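Local coordinates for aldose-aldose oxidoreductase (Caulobacter crescentus, PDB 5A04), which probably catalyses coupled oxidation and reduction of aldose sugars, such as glucose, with a bound NADP(H) cofactor, at residues Y16-I21 with Y78-N83; P88-A93 with K98-E103; N139-K144 with E284-P289. All blocks are in the same frame, centred on the assembly; numbering follows the deposited sequence.

Contact 1. Residues Y16-I21 with Y78-N83; sequences YYATRI and YVITPN. With NDP (NADPH dihydro-nicotinamide-adenine-dinucleotide phosphate), chain G.
Y78 OH is gripped by two side chains outside the pair, E103 and Q296, and lies at the rim of the Y17 ring, 3.8 Å from Y17 CE2. The two hydrogen bonds fix the phenol beside the cofactor site. I80 fills in the rest. Its CG2 sits in the plane of the Y17 ring at the edge, 3.9 Å from Y17 CD2. Its CD1 covers the centre of one face of the Y78 ring and also meets A18 CB at 3.9 Å. Y17 has CG anti to the backbone N (chi1 -167°), which carries its ring out to the nicotinamide of the NADPH. There NDP C3N lies over the ring centre, 3.3 Å above its plane. With a leucine in place of Y17, the nicotinamide would probably lose its flat aromatic support and be freer to tilt. The helix start holds the pyrophosphate: Y16 N bonds to NDP O2A at 2.8 Å and Y17 N to NDP O1N at 3.0 Å, both nearly straight. A18 belongs to a GxGxxA pattern, consistent with the dinucleotide-binding turn of a Rossmann fold. On the other segment, P82 packs on the adenine. NDP O3D lies 2.9 Å from N83 OD1, with T81 O also close. Glucose is bound about 6 Å from the Y17 side chain. The amides at the helix start would favour the negative pyrophosphate. The face of Y17 covers the dihydropyridine ring, whose C4N carries the hydride, which is consistent with the contact positioning the reactive end of the cofactor.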
loop_
_atom_site.group_PDB
_atom_site.type_symbol
_atom_site.label_atom_id
_atom_site.label_comp_id
_atom_site.label_asym_id
_atom_site.label_seq_id
_atom_site.Cartn_x
_atom_site.Cartn_y
_atom_site.Cartn_z
ATOM N N TYR A 16 -15.209 -9.314 -24.853
ATOM C CA TYR A 16 -15.351 -7.925 -24.416
ATOM C C TYR A 16 -14.170 -7.049 -24.805
ATOM O O TYR A 16 -14.340 -6.007 -25.425
ATOM C CB TYR A 16 -15.541 -7.857 -22.904
ATOM C CG TYR A 16 -15.557 -6.435 -22.404
ATOM C CD1 TYR A 16 -16.684 -5.651 -22.553
ATOM C CD2 TYR A 16 -14.430 -5.869 -21.810
ATOM C CE1 TYR A 16 -16.708 -4.337 -22.111
ATOM C CE2 TYR A 16 -14.445 -4.556 -21.362
ATOM C CZ TYR A 16 -15.588 -3.801 -21.515
ATOM O OH TYR A 16 -15.612 -2.491 -21.075
ATOM N N TYR A 17 -12.961 -7.452 -24.438
ATOM C CA TYR A 17 -11.826 -6.567 -24.682
ATOM C C TYR A 17 -11.593 -6.379 -26.176
ATOM O O TYR A 17 -11.358 -5.257 -26.652
ATOM C CB TYR A 17 -10.562 -7.110 -24.007
ATOM C CG TYR A 17 -9.437 -6.100 -23.951
ATOM C CD1 TYR A 17 -9.589 -4.908 -23.254
ATOM C CD2 TYR A 17 -8.221 -6.347 -24.577
ATOM C CE1 TYR A 17 -8.546 -3.986 -23.175
ATOM C CE2 TYR A 17 -7.177 -5.432 -24.514
ATOM C CZ TYR A 17 -7.355 -4.251 -23.813
ATOM O OH TYR A 17 -6.329 -3.348 -23.757
ATOM N N ALA A 18 -11.689 -7.477 -26.919
ATOM C CA ALA A 18 -11.503 -7.420 -28.370
ATOM C C ALA A 18 -12.505 -6.473 -29.022
ATOM O O ALA A 18 -12.114 -5.597 -29.785
ATOM C CB ALA A 18 -11.638 -8.807 -28.992
ATOM N N THR A 19 -13.791 -6.643 -28.712
ATOM C CA THR A 19 -14.834 -5.946 -29.477
ATOM C C THR A 19 -15.172 -4.554 -28.949
ATOM O O THR A 19 -15.444 -3.642 -29.734
ATOM C CB THR A 19 -16.146 -6.781 -29.541
ATOM O OG1 THR A 19 -16.632 -7.045 -28.222
ATOM C CG2 THR A 19 -15.899 -8.104 -30.254
ATOM N N ARG A 20 -15.168 -4.385 -27.632
ATOM C CA ARG A 20 -15.516 -3.099 -27.028
ATOM C C ARG A 20 -14.336 -2.148 -26.947
ATOM O O ARG A 20 -14.506 -0.935 -27.073
ATOM C CB ARG A 20 -16.094 -3.291 -25.625
ATOM C CG ARG A 20 -17.596 -3.538 -25.582
ATOM C CD ARG A 20 -18.004 -4.837 -26.263
ATOM N NE ARG A 20 -19.393 -5.178 -25.950
ATOM C CZ ARG A 20 -20.037 -6.230 -26.445
ATOM N NH1 ARG A 20 -19.418 -7.052 -27.283
ATOM N NH2 ARG A 20 -21.300 -6.461 -26.103
ATOM N N ILE A 21 -13.136 -2.687 -26.736
ATOM C CA ILE A 21 -11.995 -1.829 -26.456
ATOM C C ILE A 21 -10.999 -1.759 -27.620
ATOM O O ILE A 21 -10.681 -0.677 -28.107
ATOM C CB ILE A 21 -11.269 -2.283 -25.180
ATOM C CG1 ILE A 21 -12.271 -2.475 -24.037
ATOM C CG2 ILE A 21 -10.200 -1.272 -24.805
ATOM C CD1 ILE A 21 -13.034 -1.181 -23.659
ATOM N N TYR A 78 -3.649 -11.094 -33.019
ATOM C CA TYR A 78 -3.789 -10.573 -31.665
ATOM C C TYR A 78 -4.685 -11.548 -30.912
ATOM O O TYR A 78 -5.876 -11.656 -31.188
ATOM C CB TYR A 78 -4.366 -9.147 -31.707
ATOM C CG TYR A 78 -4.348 -8.343 -30.414
ATOM C CD1 TYR A 78 -4.066 -8.936 -29.185
ATOM C CD2 TYR A 78 -4.628 -6.975 -30.436
ATOM C CE1 TYR A 78 -4.074 -8.190 -28.015
ATOM C CE2 TYR A 78 -4.637 -6.217 -29.272
ATOM C CZ TYR A 78 -4.356 -6.829 -28.066
ATOM O OH TYR A 78 -4.362 -6.082 -26.913
ATOM N N VAL A 79 -4.081 -12.288 -29.987
ATOM C CA VAL A 79 -4.784 -13.294 -29.207
ATOM C C VAL A 79 -5.415 -12.695 -27.950
ATOM O O VAL A 79 -4.704 -12.221 -27.057
ATOM C CB VAL A 79 -3.822 -14.427 -28.806
ATOM C CG1 VAL A 79 -4.550 -15.455 -27.938
ATOM C CG2 VAL A 79 -3.224 -15.078 -30.064
ATOM N N ILE A 80 -6.750 -12.720 -27.894
ATOM C CA ILE A 80 -7.507 -12.070 -26.827
ATOM C C ILE A 80 -8.526 -13.070 -26.261
ATOM O O ILE A 80 -9.733 -12.811 -26.164
ATOM C CB ILE A 80 -8.202 -10.765 -27.340
ATOM C CG1 ILE A 80 -7.235 -9.975 -28.239
ATOM C CG2 ILE A 80 -8.660 -9.899 -26.171
ATOM C CD1 ILE A 80 -7.738 -8.568 -28.685
ATOM N N THR A 81 -7.999 -14.218 -25.850
ATOM C CA THR A 81 -8.794 -15.325 -25.322
ATOM C C THR A 81 -8.579 -15.486 -23.818
ATOM O O THR A 81 -7.720 -14.826 -23.259
ATOM C CB THR A 81 -8.381 -16.629 -26.004
ATOM O OG1 THR A 81 -7.016 -16.893 -25.656
ATOM C CG2 THR A 81 -8.501 -16.491 -27.524
ATOM N N PRO A 82 -9.342 -16.391 -23.160
ATOM C CA PRO A 82 -8.954 -16.757 -21.788
ATOM C C PRO A 82 -7.486 -17.171 -21.704
ATOM O O PRO A 82 -6.898 -17.626 -22.697
ATOM C CB PRO A 82 -9.890 -17.925 -21.464
ATOM C CG PRO A 82 -11.130 -17.598 -22.270
ATOM C CD PRO A 82 -10.618 -17.021 -23.553
ATOM N N ASN A 83 -6.909 -17.001 -20.521
ATOM C CA ASN A 83 -5.471 -17.097 -20.320
ATOM C C ASN A 83 -4.893 -18.439 -20.737
ATOM O O ASN A 83 -3.839 -18.491 -21.349
ATOM C CB ASN A 83 -5.132 -16.828 -18.853
ATOM C CG ASN A 83 -5.638 -15.478 -18.389
ATOM O OD1 ASN A 83 -5.833 -14.575 -19.202
ATOM N ND2 ASN A 83 -5.842 -15.331 -17.080
HETATM P PA NDP G . -14.268 -12.397 -22.665
HETATM O O1A NDP G . -14.782 -13.582 -21.924
HETATM O O2A NDP G . -15.082 -11.133 -22.667
HETATM O O5B NDP G . -13.953 -12.792 -24.230
HETATM C C5B NDP G . -13.202 -13.972 -24.261
HETATM C C4B NDP G . -13.371 -14.513 -25.688
HETATM O O4B NDP G . -12.420 -15.546 -25.957
HETATM C C3B NDP G . -14.777 -15.138 -25.847
HETATM O O3B NDP G . -15.723 -14.179 -26.199
HETATM C C2B NDP G . -14.547 -16.044 -27.062
HETATM O O2B NDP G . -14.562 -15.386 -28.189
HETATM C C1B NDP G . -13.033 -16.468 -26.836
HETATM N N9A NDP G . -12.907 -17.826 -26.299
HETATM C C8A NDP G . -12.258 -18.903 -26.894
HETATM N N7A NDP G . -12.336 -20.033 -26.166
HETATM C C5A NDP G . -13.078 -19.670 -25.038
HETATM C C6A NDP G . -13.495 -20.397 -23.908
HETATM N N6A NDP G . -13.169 -21.729 -23.781
HETATM N N1A NDP G . -14.227 -19.812 -22.911
HETATM C C2A NDP G . -14.513 -18.471 -23.109
HETATM N N3A NDP G . -14.182 -17.655 -24.117
HETATM C C4A NDP G . -13.451 -18.291 -25.098
HETATM O O3 NDP G . -12.816 -12.157 -21.896
HETATM P PN NDP G . -12.147 -10.681 -22.052
HETATM O O1N NDP G . -12.111 -10.197 -23.445
HETATM O O2N NDP G . -12.382 -9.798 -20.847
HETATM O O5D NDP G . -10.479 -11.129 -21.720
HETATM C C5D NDP G . -9.906 -11.913 -22.729
HETATM C C4D NDP G . -8.364 -11.750 -22.609
HETATM O O4D NDP G . -8.047 -10.325 -22.663
HETATM C C3D NDP G . -7.832 -12.252 -21.215
HETATM O O3D NDP G . -6.517 -12.815 -21.371
HETATM C C2D NDP G . -7.731 -10.974 -20.394
HETATM O O2D NDP G . -6.690 -11.032 -19.435
HETATM C C1D NDP G . -7.325 -9.950 -21.512
HETATM N N1N NDP G . -7.786 -8.605 -21.160
HETATM C C2N NDP G . -6.896 -7.543 -21.171
HETATM C C3N NDP G . -7.349 -6.291 -20.866
HETATM C C7N NDP G . -6.412 -5.168 -20.871
HETATM O O7N NDP G . -6.728 -4.043 -20.443
HETATM N N7N NDP G . -5.131 -5.359 -21.380
HETATM C C4N NDP G . -8.770 -6.016 -20.518
HETATM C C5N NDP G . -9.623 -7.213 -20.494
HETATM C C6N NDP G . -9.141 -8.414 -20.808
HETATM P P2B NDP G . -15.335 -16.122 -29.543
HETATM O O1X NDP G . -14.623 -17.456 -29.573
HETATM O O2X NDP G . -16.746 -16.126 -29.042
HETATM O O3X NDP G . -15.004 -15.150 -30.672
#

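Contact 2. Residues P88-A93 with K98-E103; sequences PFTERA and KHVMCE. With NDP (NADPH dihydro-nicotinamide-adenine-dinucleotide phosphate), chain G.
A93 and V100 make the tight part of this contact. A93 CB meets V100 CG2 at 3.7 Å, and V100 CG1 lies 3.8 Å from T90 OG1. V100 has CG1 anti to the backbone N (chi1 175°), which leaves one methyl for T90 and the other for A93. Further along, C102 SG is also 3.8 Å from T90 OG1. That hydroxyl is satisfied within its own helix, by H86 O. M116 of helix 110-123 covers T90 and C102. The axis of 88-93 runs nearly antiparallel to that of strand 99-102, at 163°, 8.4 Å away at closest. This is the return half of a beta-alpha-beta crossover of the Rossmann fold, from strand 76-79 through helix 86-95 to strand 99-102. The end of the helix is tied to the start of the strand by K98 N, which bonds to A93 O at 3.0 Å. K98 bends away at chi2, and its NZ reaches the carbonyls of V74 and N71. At the far end of the segment E103 turns to the cofactor: E103 OE1 takes a nearly straight bond (174°) from NDP N7N of the carboxamide at 2.9 Å. The outer side of the helix, by contrast, is partly exposed and charged: E91 pairs with R87, and R92 with D66.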
loop_
_atom_site.group_PDB
_atom_site.type_symbol
_atom_site.label_atom_id
_atom_site.label_comp_id
_atom_site.label_asym_id
_atom_site.label_seq_id
_atom_site.Cartn_x
_atom_site.Cartn_y
_atom_site.Cartn_z
ATOM N N PRO A 88 -1.650 -22.029 -26.917
ATOM C CA PRO A 88 -1.860 -22.745 -28.182
ATOM C C PRO A 88 -2.184 -21.827 -29.363
ATOM O O PRO A 88 -1.726 -22.096 -30.463
ATOM C CB PRO A 88 -3.037 -23.686 -27.876
ATOM C CG PRO A 88 -3.671 -23.147 -26.625
ATOM C CD PRO A 88 -2.555 -22.510 -25.860
ATOM N N PHE A 89 -2.916 -20.740 -29.154
ATOM C CA PHE A 89 -3.196 -19.878 -30.298
ATOM C C PHE A 89 -1.968 -19.081 -30.730
ATOM O O PHE A 89 -1.796 -18.804 -31.912
ATOM C CB PHE A 89 -4.368 -18.934 -29.997
ATOM C CG PHE A 89 -5.707 -19.600 -30.090
ATOM C CD1 PHE A 89 -6.168 -20.084 -31.308
ATOM C CD2 PHE A 89 -6.502 -19.741 -28.969
ATOM C CE1 PHE A 89 -7.409 -20.695 -31.413
ATOM C CE2 PHE A 89 -7.752 -20.364 -29.059
ATOM C CZ PHE A 89 -8.206 -20.832 -30.287
ATOM N N THR A 90 -1.099 -18.726 -29.784
ATOM C CA THR A 90 0.150 -18.060 -30.131
ATOM C C THR A 90 1.028 -18.985 -30.971
ATOM O O THR A 90 1.572 -18.569 -31.991
ATOM C CB THR A 90 0.906 -17.603 -28.866
ATOM O OG1 THR A 90 0.156 -16.534 -28.256
ATOM C CG2 THR A 90 2.289 -17.107 -29.205
ATOM N N GLU A 91 1.146 -20.243 -30.553
ATOM C CA GLU A 91 1.959 -21.203 -31.299
ATOM C C GLU A 91 1.415 -21.436 -32.708
ATOM O O GLU A 91 2.175 -21.469 -33.677
ATOM C CB GLU A 91 2.037 -22.528 -30.532
ATOM C CG GLU A 91 2.838 -22.406 -29.251
ATOM C CD GLU A 91 2.705 -23.631 -28.343
ATOM O OE1 GLU A 91 1.686 -24.359 -28.413
ATOM O OE2 GLU A 91 3.609 -23.844 -27.529
ATOM N N ARG A 92 0.101 -21.585 -32.817
ATOM C CA ARG A 92 -0.533 -21.774 -34.118
ATOM C C ARG A 92 -0.355 -20.546 -35.013
ATOM O O ARG A 92 -0.092 -20.677 -36.208
ATOM C CB ARG A 92 -2.015 -22.107 -33.935
ATOM C CG ARG A 92 -2.247 -23.522 -33.396
ATOM C CD ARG A 92 -3.695 -23.731 -33.026
ATOM N NE ARG A 92 -4.563 -23.794 -34.200
ATOM C CZ ARG A 92 -5.894 -23.803 -34.143
ATOM N NH1 ARG A 92 -6.512 -23.714 -32.969
ATOM N NH2 ARG A 92 -6.613 -23.882 -35.263
ATOM N N ALA A 93 -0.479 -19.360 -34.432
ATOM C CA ALA A 93 -0.231 -18.130 -35.189
ATOM C C ALA A 93 1.206 -18.088 -35.712
ATOM O O ALA A 93 1.448 -17.767 -36.877
ATOM C CB ALA A 93 -0.523 -16.900 -34.313
ATOM N N LYS A 98 2.813 -15.784 -38.704
ATOM C CA LYS A 98 2.360 -14.459 -38.255
ATOM C C LYS A 98 3.093 -13.974 -37.003
ATOM O O LYS A 98 3.450 -14.769 -36.123
ATOM C CB LYS A 98 0.853 -14.468 -37.979
ATOM C CG LYS A 98 -0.009 -15.093 -39.095
ATOM C CD LYS A 98 0.259 -14.449 -40.454
ATOM C CE LYS A 98 -0.729 -14.963 -41.487
ATOM N NZ LYS A 98 -0.408 -14.444 -42.856
ATOM N N HIS A 99 3.316 -12.662 -36.935
ATOM C CA HIS A 99 3.748 -12.017 -35.705
ATOM C C HIS A 99 2.594 -12.081 -34.726
ATOM O O HIS A 99 1.455 -12.247 -35.134
ATOM C CB HIS A 99 4.152 -10.571 -35.966
ATOM C CG HIS A 99 5.220 -10.429 -37.009
ATOM N ND1 HIS A 99 6.561 -10.520 -36.711
ATOM C CD2 HIS A 99 5.142 -10.188 -38.338
ATOM C CE1 HIS A 99 7.268 -10.334 -37.814
ATOM N NE2 HIS A 99 6.430 -10.132 -38.816
ATOM N N VAL A 100 2.872 -11.953 -33.430
ATOM C CA VAL A 100 1.817 -12.151 -32.438
ATOM C C VAL A 100 1.796 -11.043 -31.393
ATOM O O VAL A 100 2.824 -10.709 -30.825
ATOM C CB VAL A 100 1.986 -13.498 -31.708
ATOM C CG1 VAL A 100 0.941 -13.634 -30.593
ATOM C CG2 VAL A 100 1.856 -14.644 -32.696
ATOM N N MET A 101 0.614 -10.476 -31.181
ATOM C CA MET A 101 0.301 -9.694 -29.995
ATOM C C MET A 101 -0.518 -10.607 -29.093
ATOM O O MET A 101 -1.528 -11.161 -29.517
ATOM C CB MET A 101 -0.490 -8.425 -30.353
ATOM C CG MET A 101 -0.820 -7.554 -29.162
ATOM S SD MET A 101 0.498 -6.389 -28.780
ATOM C CE MET A 101 0.247 -5.191 -30.100
ATOM N N CYS A 102 -0.075 -10.789 -27.857
ATOM C CA CYS A 102 -0.788 -11.666 -26.931
ATOM C C CYS A 102 -1.200 -10.886 -25.685
ATOM O O CYS A 102 -0.392 -10.163 -25.109
ATOM C CB CYS A 102 0.090 -12.857 -26.536
ATOM S SG CYS A 102 -0.802 -14.058 -25.518
ATOM N N GLU A 103 -2.449 -11.027 -25.262
ATOM C CA GLU A 103 -2.889 -10.318 -24.067
ATOM C C GLU A 103 -2.195 -10.836 -22.809
ATOM O O GLU A 103 -1.677 -11.943 -22.788
ATOM C CB GLU A 103 -4.413 -10.418 -23.903
ATOM C CG GLU A 103 -5.119 -9.143 -24.367
ATOM C CD GLU A 103 -4.459 -7.912 -23.796
ATOM O OE1 GLU A 103 -4.254 -7.874 -22.562
ATOM O OE2 GLU A 103 -4.108 -6.999 -24.576
HETATM P PA NDP G . -14.268 -12.397 -22.665
HETATM O O1A NDP G . -14.782 -13.582 -21.924
HETATM O O2A NDP G . -15.082 -11.133 -22.667
HETATM O O5B NDP G . -13.953 -12.792 -24.230
HETATM C C5B NDP G . -13.202 -13.972 -24.261
HETATM C C4B NDP G . -13.371 -14.513 -25.688
HETATM O O4B NDP G . -12.420 -15.546 -25.957
HETATM C C3B NDP G . -14.777 -15.138 -25.847
HETATM O O3B NDP G . -15.723 -14.179 -26.199
HETATM C C2B NDP G . -14.547 -16.044 -27.062
HETATM O O2B NDP G . -14.562 -15.386 -28.189
HETATM C C1B NDP G . -13.033 -16.468 -26.836
HETATM N N9A NDP G . -12.907 -17.826 -26.299
HETATM C C8A NDP G . -12.258 -18.903 -26.894
HETATM N N7A NDP G . -12.336 -20.033 -26.166
HETATM C C5A NDP G . -13.078 -19.670 -25.038
HETATM C C6A NDP G . -13.495 -20.397 -23.908
HETATM N N6A NDP G . -13.169 -21.729 -23.781
HETATM N N1A NDP G . -14.227 -19.812 -22.911
HETATM C C2A NDP G . -14.513 -18.471 -23.109
HETATM N N3A NDP G . -14.182 -17.655 -24.117
HETATM C C4A NDP G . -13.451 -18.291 -25.098
HETATM O O3 NDP G . -12.816 -12.157 -21.896
HETATM P PN NDP G . -12.147 -10.681 -22.052
HETATM O O1N NDP G . -12.111 -10.197 -23.445
HETATM O O2N NDP G . -12.382 -9.798 -20.847
HETATM O O5D NDP G . -10.479 -11.129 -21.720
HETATM C C5D NDP G . -9.906 -11.913 -22.729
HETATM C C4D NDP G . -8.364 -11.750 -22.609
HETATM O O4D NDP G . -8.047 -10.325 -22.663
HETATM C C3D NDP G . -7.832 -12.252 -21.215
HETATM O O3D NDP G . -6.517 -12.815 -21.371
HETATM C C2D NDP G . -7.731 -10.974 -20.394
HETATM O O2D NDP G . -6.690 -11.032 -19.435
HETATM C C1D NDP G . -7.325 -9.950 -21.512
HETATM N N1N NDP G . -7.786 -8.605 -21.160
HETATM C C2N NDP G . -6.896 -7.543 -21.171
HETATM C C3N NDP G . -7.349 -6.291 -20.866
HETATM C C7N NDP G . -6.412 -5.168 -20.871
HETATM O O7N NDP G . -6.728 -4.043 -20.443
HETATM N N7N NDP G . -5.131 -5.359 -21.380
HETATM C C4N NDP G . -8.770 -6.016 -20.518
HETATM C C5N NDP G . -9.623 -7.213 -20.494
HETATM C C6N NDP G . -9.141 -8.414 -20.808
HETATM P P2B NDP G . -15.335 -16.122 -29.543
HETATM O O1X NDP G . -14.623 -17.456 -29.573
HETATM O O2X NDP G . -16.746 -16.126 -29.042
HETATM O O3X NDP G . -15.004 -15.150 -30.672
#

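Contact 3. Residues N139-K144 with E284-P289; sequences NIEAIK and EPAPQP
E141 and A286 form the one hydrogen bond of the contact. A286 N gives its hydrogen to E141 OE1 at 2.9 Å, and the bond is nearly straight (171°). The amide meets the oxygen from above the carboxylate plane, 53° out of it. The other oxygen, E141 OE2, forms a salt bridge with R283, just before the loop segment. One carboxylate therefore ties two points of the loop to the helix. Its chain starts with CG anti to the backbone N (chi1 -172°) and bends at chi2, which brings OE1 to the A286 amide.

Van der Waals packing lies beside this bond. E141 CB touches P285 CB at 3.7 Å, and the two side chains cross at about a right angle. P285 also rests on A137 and H138 of the same helix, and is buried there.

The third kind is a methyl against an amide. I140 CD1 is 3.6 Å from Q288 CD, and Q288 OE1 and NE2 are almost as near. The methyl thus lies against the amide group as a whole, about equally near its carbon, oxygen and nitrogen. The two side chains come from opposite directions, and both residues are partly exposed.

P285, A286 and P287 run in an extended, polyproline-like course with no regular strand. They belong to the loop that leads to helix 292-306 from strand 280-282, outermost in the mixed sheet within this chain. E141 and A142 of helix 137-147 also touch M272 in that sheet. This is surface packing of a helix between that sheet and a loop of the C-terminal alpha/beta domain of the oxidoreductase family.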
loop_
_atom_site.group_PDB
_atom_site.type_symbol
_atom_site.label_atom_id
_atom_site.label_comp_id
_atom_site.label_asym_id
_atom_site.label_seq_id
_atom_site.Cartn_x
_atom_site.Cartn_y
_atom_site.Cartn_z
ATOM N N ASN A 139 1.472 7.190 -17.193
ATOM C CA ASN A 139 2.472 6.176 -16.845
ATOM C C ASN A 139 3.840 6.523 -17.420
ATOM O O ASN A 139 4.861 6.423 -16.739
ATOM C CB ASN A 139 2.017 4.791 -17.328
ATOM C CG ASN A 139 0.976 4.184 -16.422
ATOM O OD1 ASN A 139 1.308 3.423 -15.509
ATOM N ND2 ASN A 139 -0.290 4.532 -16.641
ATOM N N ILE A 140 3.863 6.947 -18.677
ATOM C CA ILE A 140 5.106 7.359 -19.309
ATOM C C ILE A 140 5.750 8.517 -18.535
ATOM O O ILE A 140 6.954 8.506 -18.284
ATOM C CB ILE A 140 4.860 7.745 -20.773
ATOM C CG1 ILE A 140 4.524 6.482 -21.576
ATOM C CG2 ILE A 140 6.077 8.428 -21.368
ATOM C CD1 ILE A 140 4.057 6.762 -22.982
ATOM N N GLU A 141 4.931 9.479 -18.116
ATOM C CA GLU A 141 5.412 10.612 -17.319
ATOM C C GLU A 141 6.022 10.170 -15.975
ATOM O O GLU A 141 7.081 10.663 -15.585
ATOM C CB GLU A 141 4.271 11.603 -17.076
ATOM C CG GLU A 141 4.715 12.915 -16.422
ATOM C CD GLU A 141 5.219 13.960 -17.418
ATOM O OE1 GLU A 141 5.076 13.773 -18.644
ATOM O OE2 GLU A 141 5.768 14.986 -16.962
ATOM N N ALA A 142 5.363 9.239 -15.288
ATOM C CA ALA A 142 5.883 8.712 -14.016
ATOM C C ALA A 142 7.230 8.020 -14.208
ATOM O O ALA A 142 8.183 8.259 -13.464
ATOM C CB ALA A 142 4.881 7.733 -13.388
ATOM N N ILE A 143 7.296 7.138 -15.196
ATOM C CA ILE A 143 8.541 6.446 -15.494
ATOM C C ILE A 143 9.657 7.454 -15.763
ATOM O O ILE A 143 10.757 7.320 -15.222
ATOM C CB ILE A 143 8.392 5.494 -16.707
ATOM C CG1 ILE A 143 7.440 4.337 -16.373
ATOM C CG2 ILE A 143 9.748 4.941 -17.127
ATOM C CD1 ILE A 143 7.001 3.531 -17.609
ATOM N N LYS A 144 9.367 8.478 -16.567
ATOM C CA LYS A 144 10.384 9.481 -16.902
ATOM C C LYS A 144 10.854 10.268 -15.678
ATOM O O LYS A 144 12.050 10.537 -15.532
ATOM C CB LYS A 144 9.867 10.460 -17.962
ATOM C CG LYS A 144 10.969 11.374 -18.511
ATOM C CD LYS A 144 11.839 10.644 -19.539
ATOM C CE LYS A 144 13.195 11.320 -19.763
ATOM N NZ LYS A 144 13.091 12.790 -19.989
ATOM N N GLU A 284 -0.015 17.493 -15.053
ATOM C CA GLU A 284 -0.431 17.050 -16.380
ATOM C C GLU A 284 0.729 16.439 -17.145
ATOM O O GLU A 284 1.771 17.058 -17.288
ATOM C CB GLU A 284 -1.008 18.214 -17.182
ATOM C CG GLU A 284 -2.499 18.357 -17.049
ATOM C CD GLU A 284 -3.242 17.163 -17.613
ATOM O OE1 GLU A 284 -2.997 16.786 -18.785
ATOM O OE2 GLU A 284 -4.076 16.602 -16.883
ATOM N N PRO A 285 0.551 15.213 -17.653
ATOM C CA PRO A 285 1.658 14.584 -18.375
ATOM C C PRO A 285 1.871 15.216 -19.745
ATOM O O PRO A 285 0.940 15.802 -20.292
ATOM C CB PRO A 285 1.198 13.129 -18.518
ATOM C CG PRO A 285 -0.309 13.240 -18.576
ATOM C CD PRO A 285 -0.652 14.362 -17.611
ATOM N N ALA A 286 3.072 15.087 -20.293
ATOM C CA ALA A 286 3.305 15.487 -21.672
ATOM C C ALA A 286 2.328 14.735 -22.571
ATOM O O ALA A 286 2.131 13.528 -22.401
ATOM C CB ALA A 286 4.733 15.209 -22.076
ATOM N N PRO A 287 1.696 15.448 -23.508
ATOM C CA PRO A 287 0.743 14.843 -24.452
ATOM C C PRO A 287 1.350 13.708 -25.262
ATOM O O PRO A 287 2.499 13.813 -25.680
ATOM C CB PRO A 287 0.369 16.013 -25.366
ATOM C CG PRO A 287 0.617 17.231 -24.535
ATOM C CD PRO A 287 1.803 16.909 -23.687
ATOM N N GLN A 288 0.588 12.635 -25.482
ATOM C CA GLN A 288 1.025 11.556 -26.372
ATOM C C GLN A 288 0.324 11.697 -27.720
ATOM O O GLN A 288 -0.757 12.281 -27.792
ATOM C CB GLN A 288 0.735 10.176 -25.764
ATOM C CG GLN A 288 1.596 9.828 -24.542
ATOM C CD GLN A 288 3.080 9.693 -24.869
ATOM O OE1 GLN A 288 3.467 9.005 -25.821
ATOM N NE2 GLN A 288 3.921 10.333 -24.063
ATOM N N PRO A 289 0.936 11.160 -28.793
ATOM C CA PRO A 289 0.343 11.311 -30.130
ATOM C C PRO A 289 -1.008 10.615 -30.286
ATOM O O PRO A 289 -1.829 11.047 -31.095
ATOM C CB PRO A 289 1.393 10.687 -31.070
ATOM C CG PRO A 289 2.373 10.000 -30.215
ATOM C CD PRO A 289 2.299 10.605 -28.842
#

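Contacts 1 and 2 are buried and belong to the Rossmann fold, where strands 76-79 and 99-102 are neighbours in the parallel sheet. They touch directly, among others through a probable backbone hydrogen bond from V79 N to M101 O, and both reach NADPH. Contact 1 combines apolar packing round I80 with cofactor binding: helix amides on phosphate and an aromatic ring on nicotinamide. Contact 2 is mostly apolar packing, with only E103 on the ligand. Contact 3 is a surface contact, with nearest atoms about 12 Å from contact 1, and relies on a carboxylate and proline packing. Its loop leads into helix 292-306, which packs against Y17 and Y78 of contact 1 and M101 of contact 2.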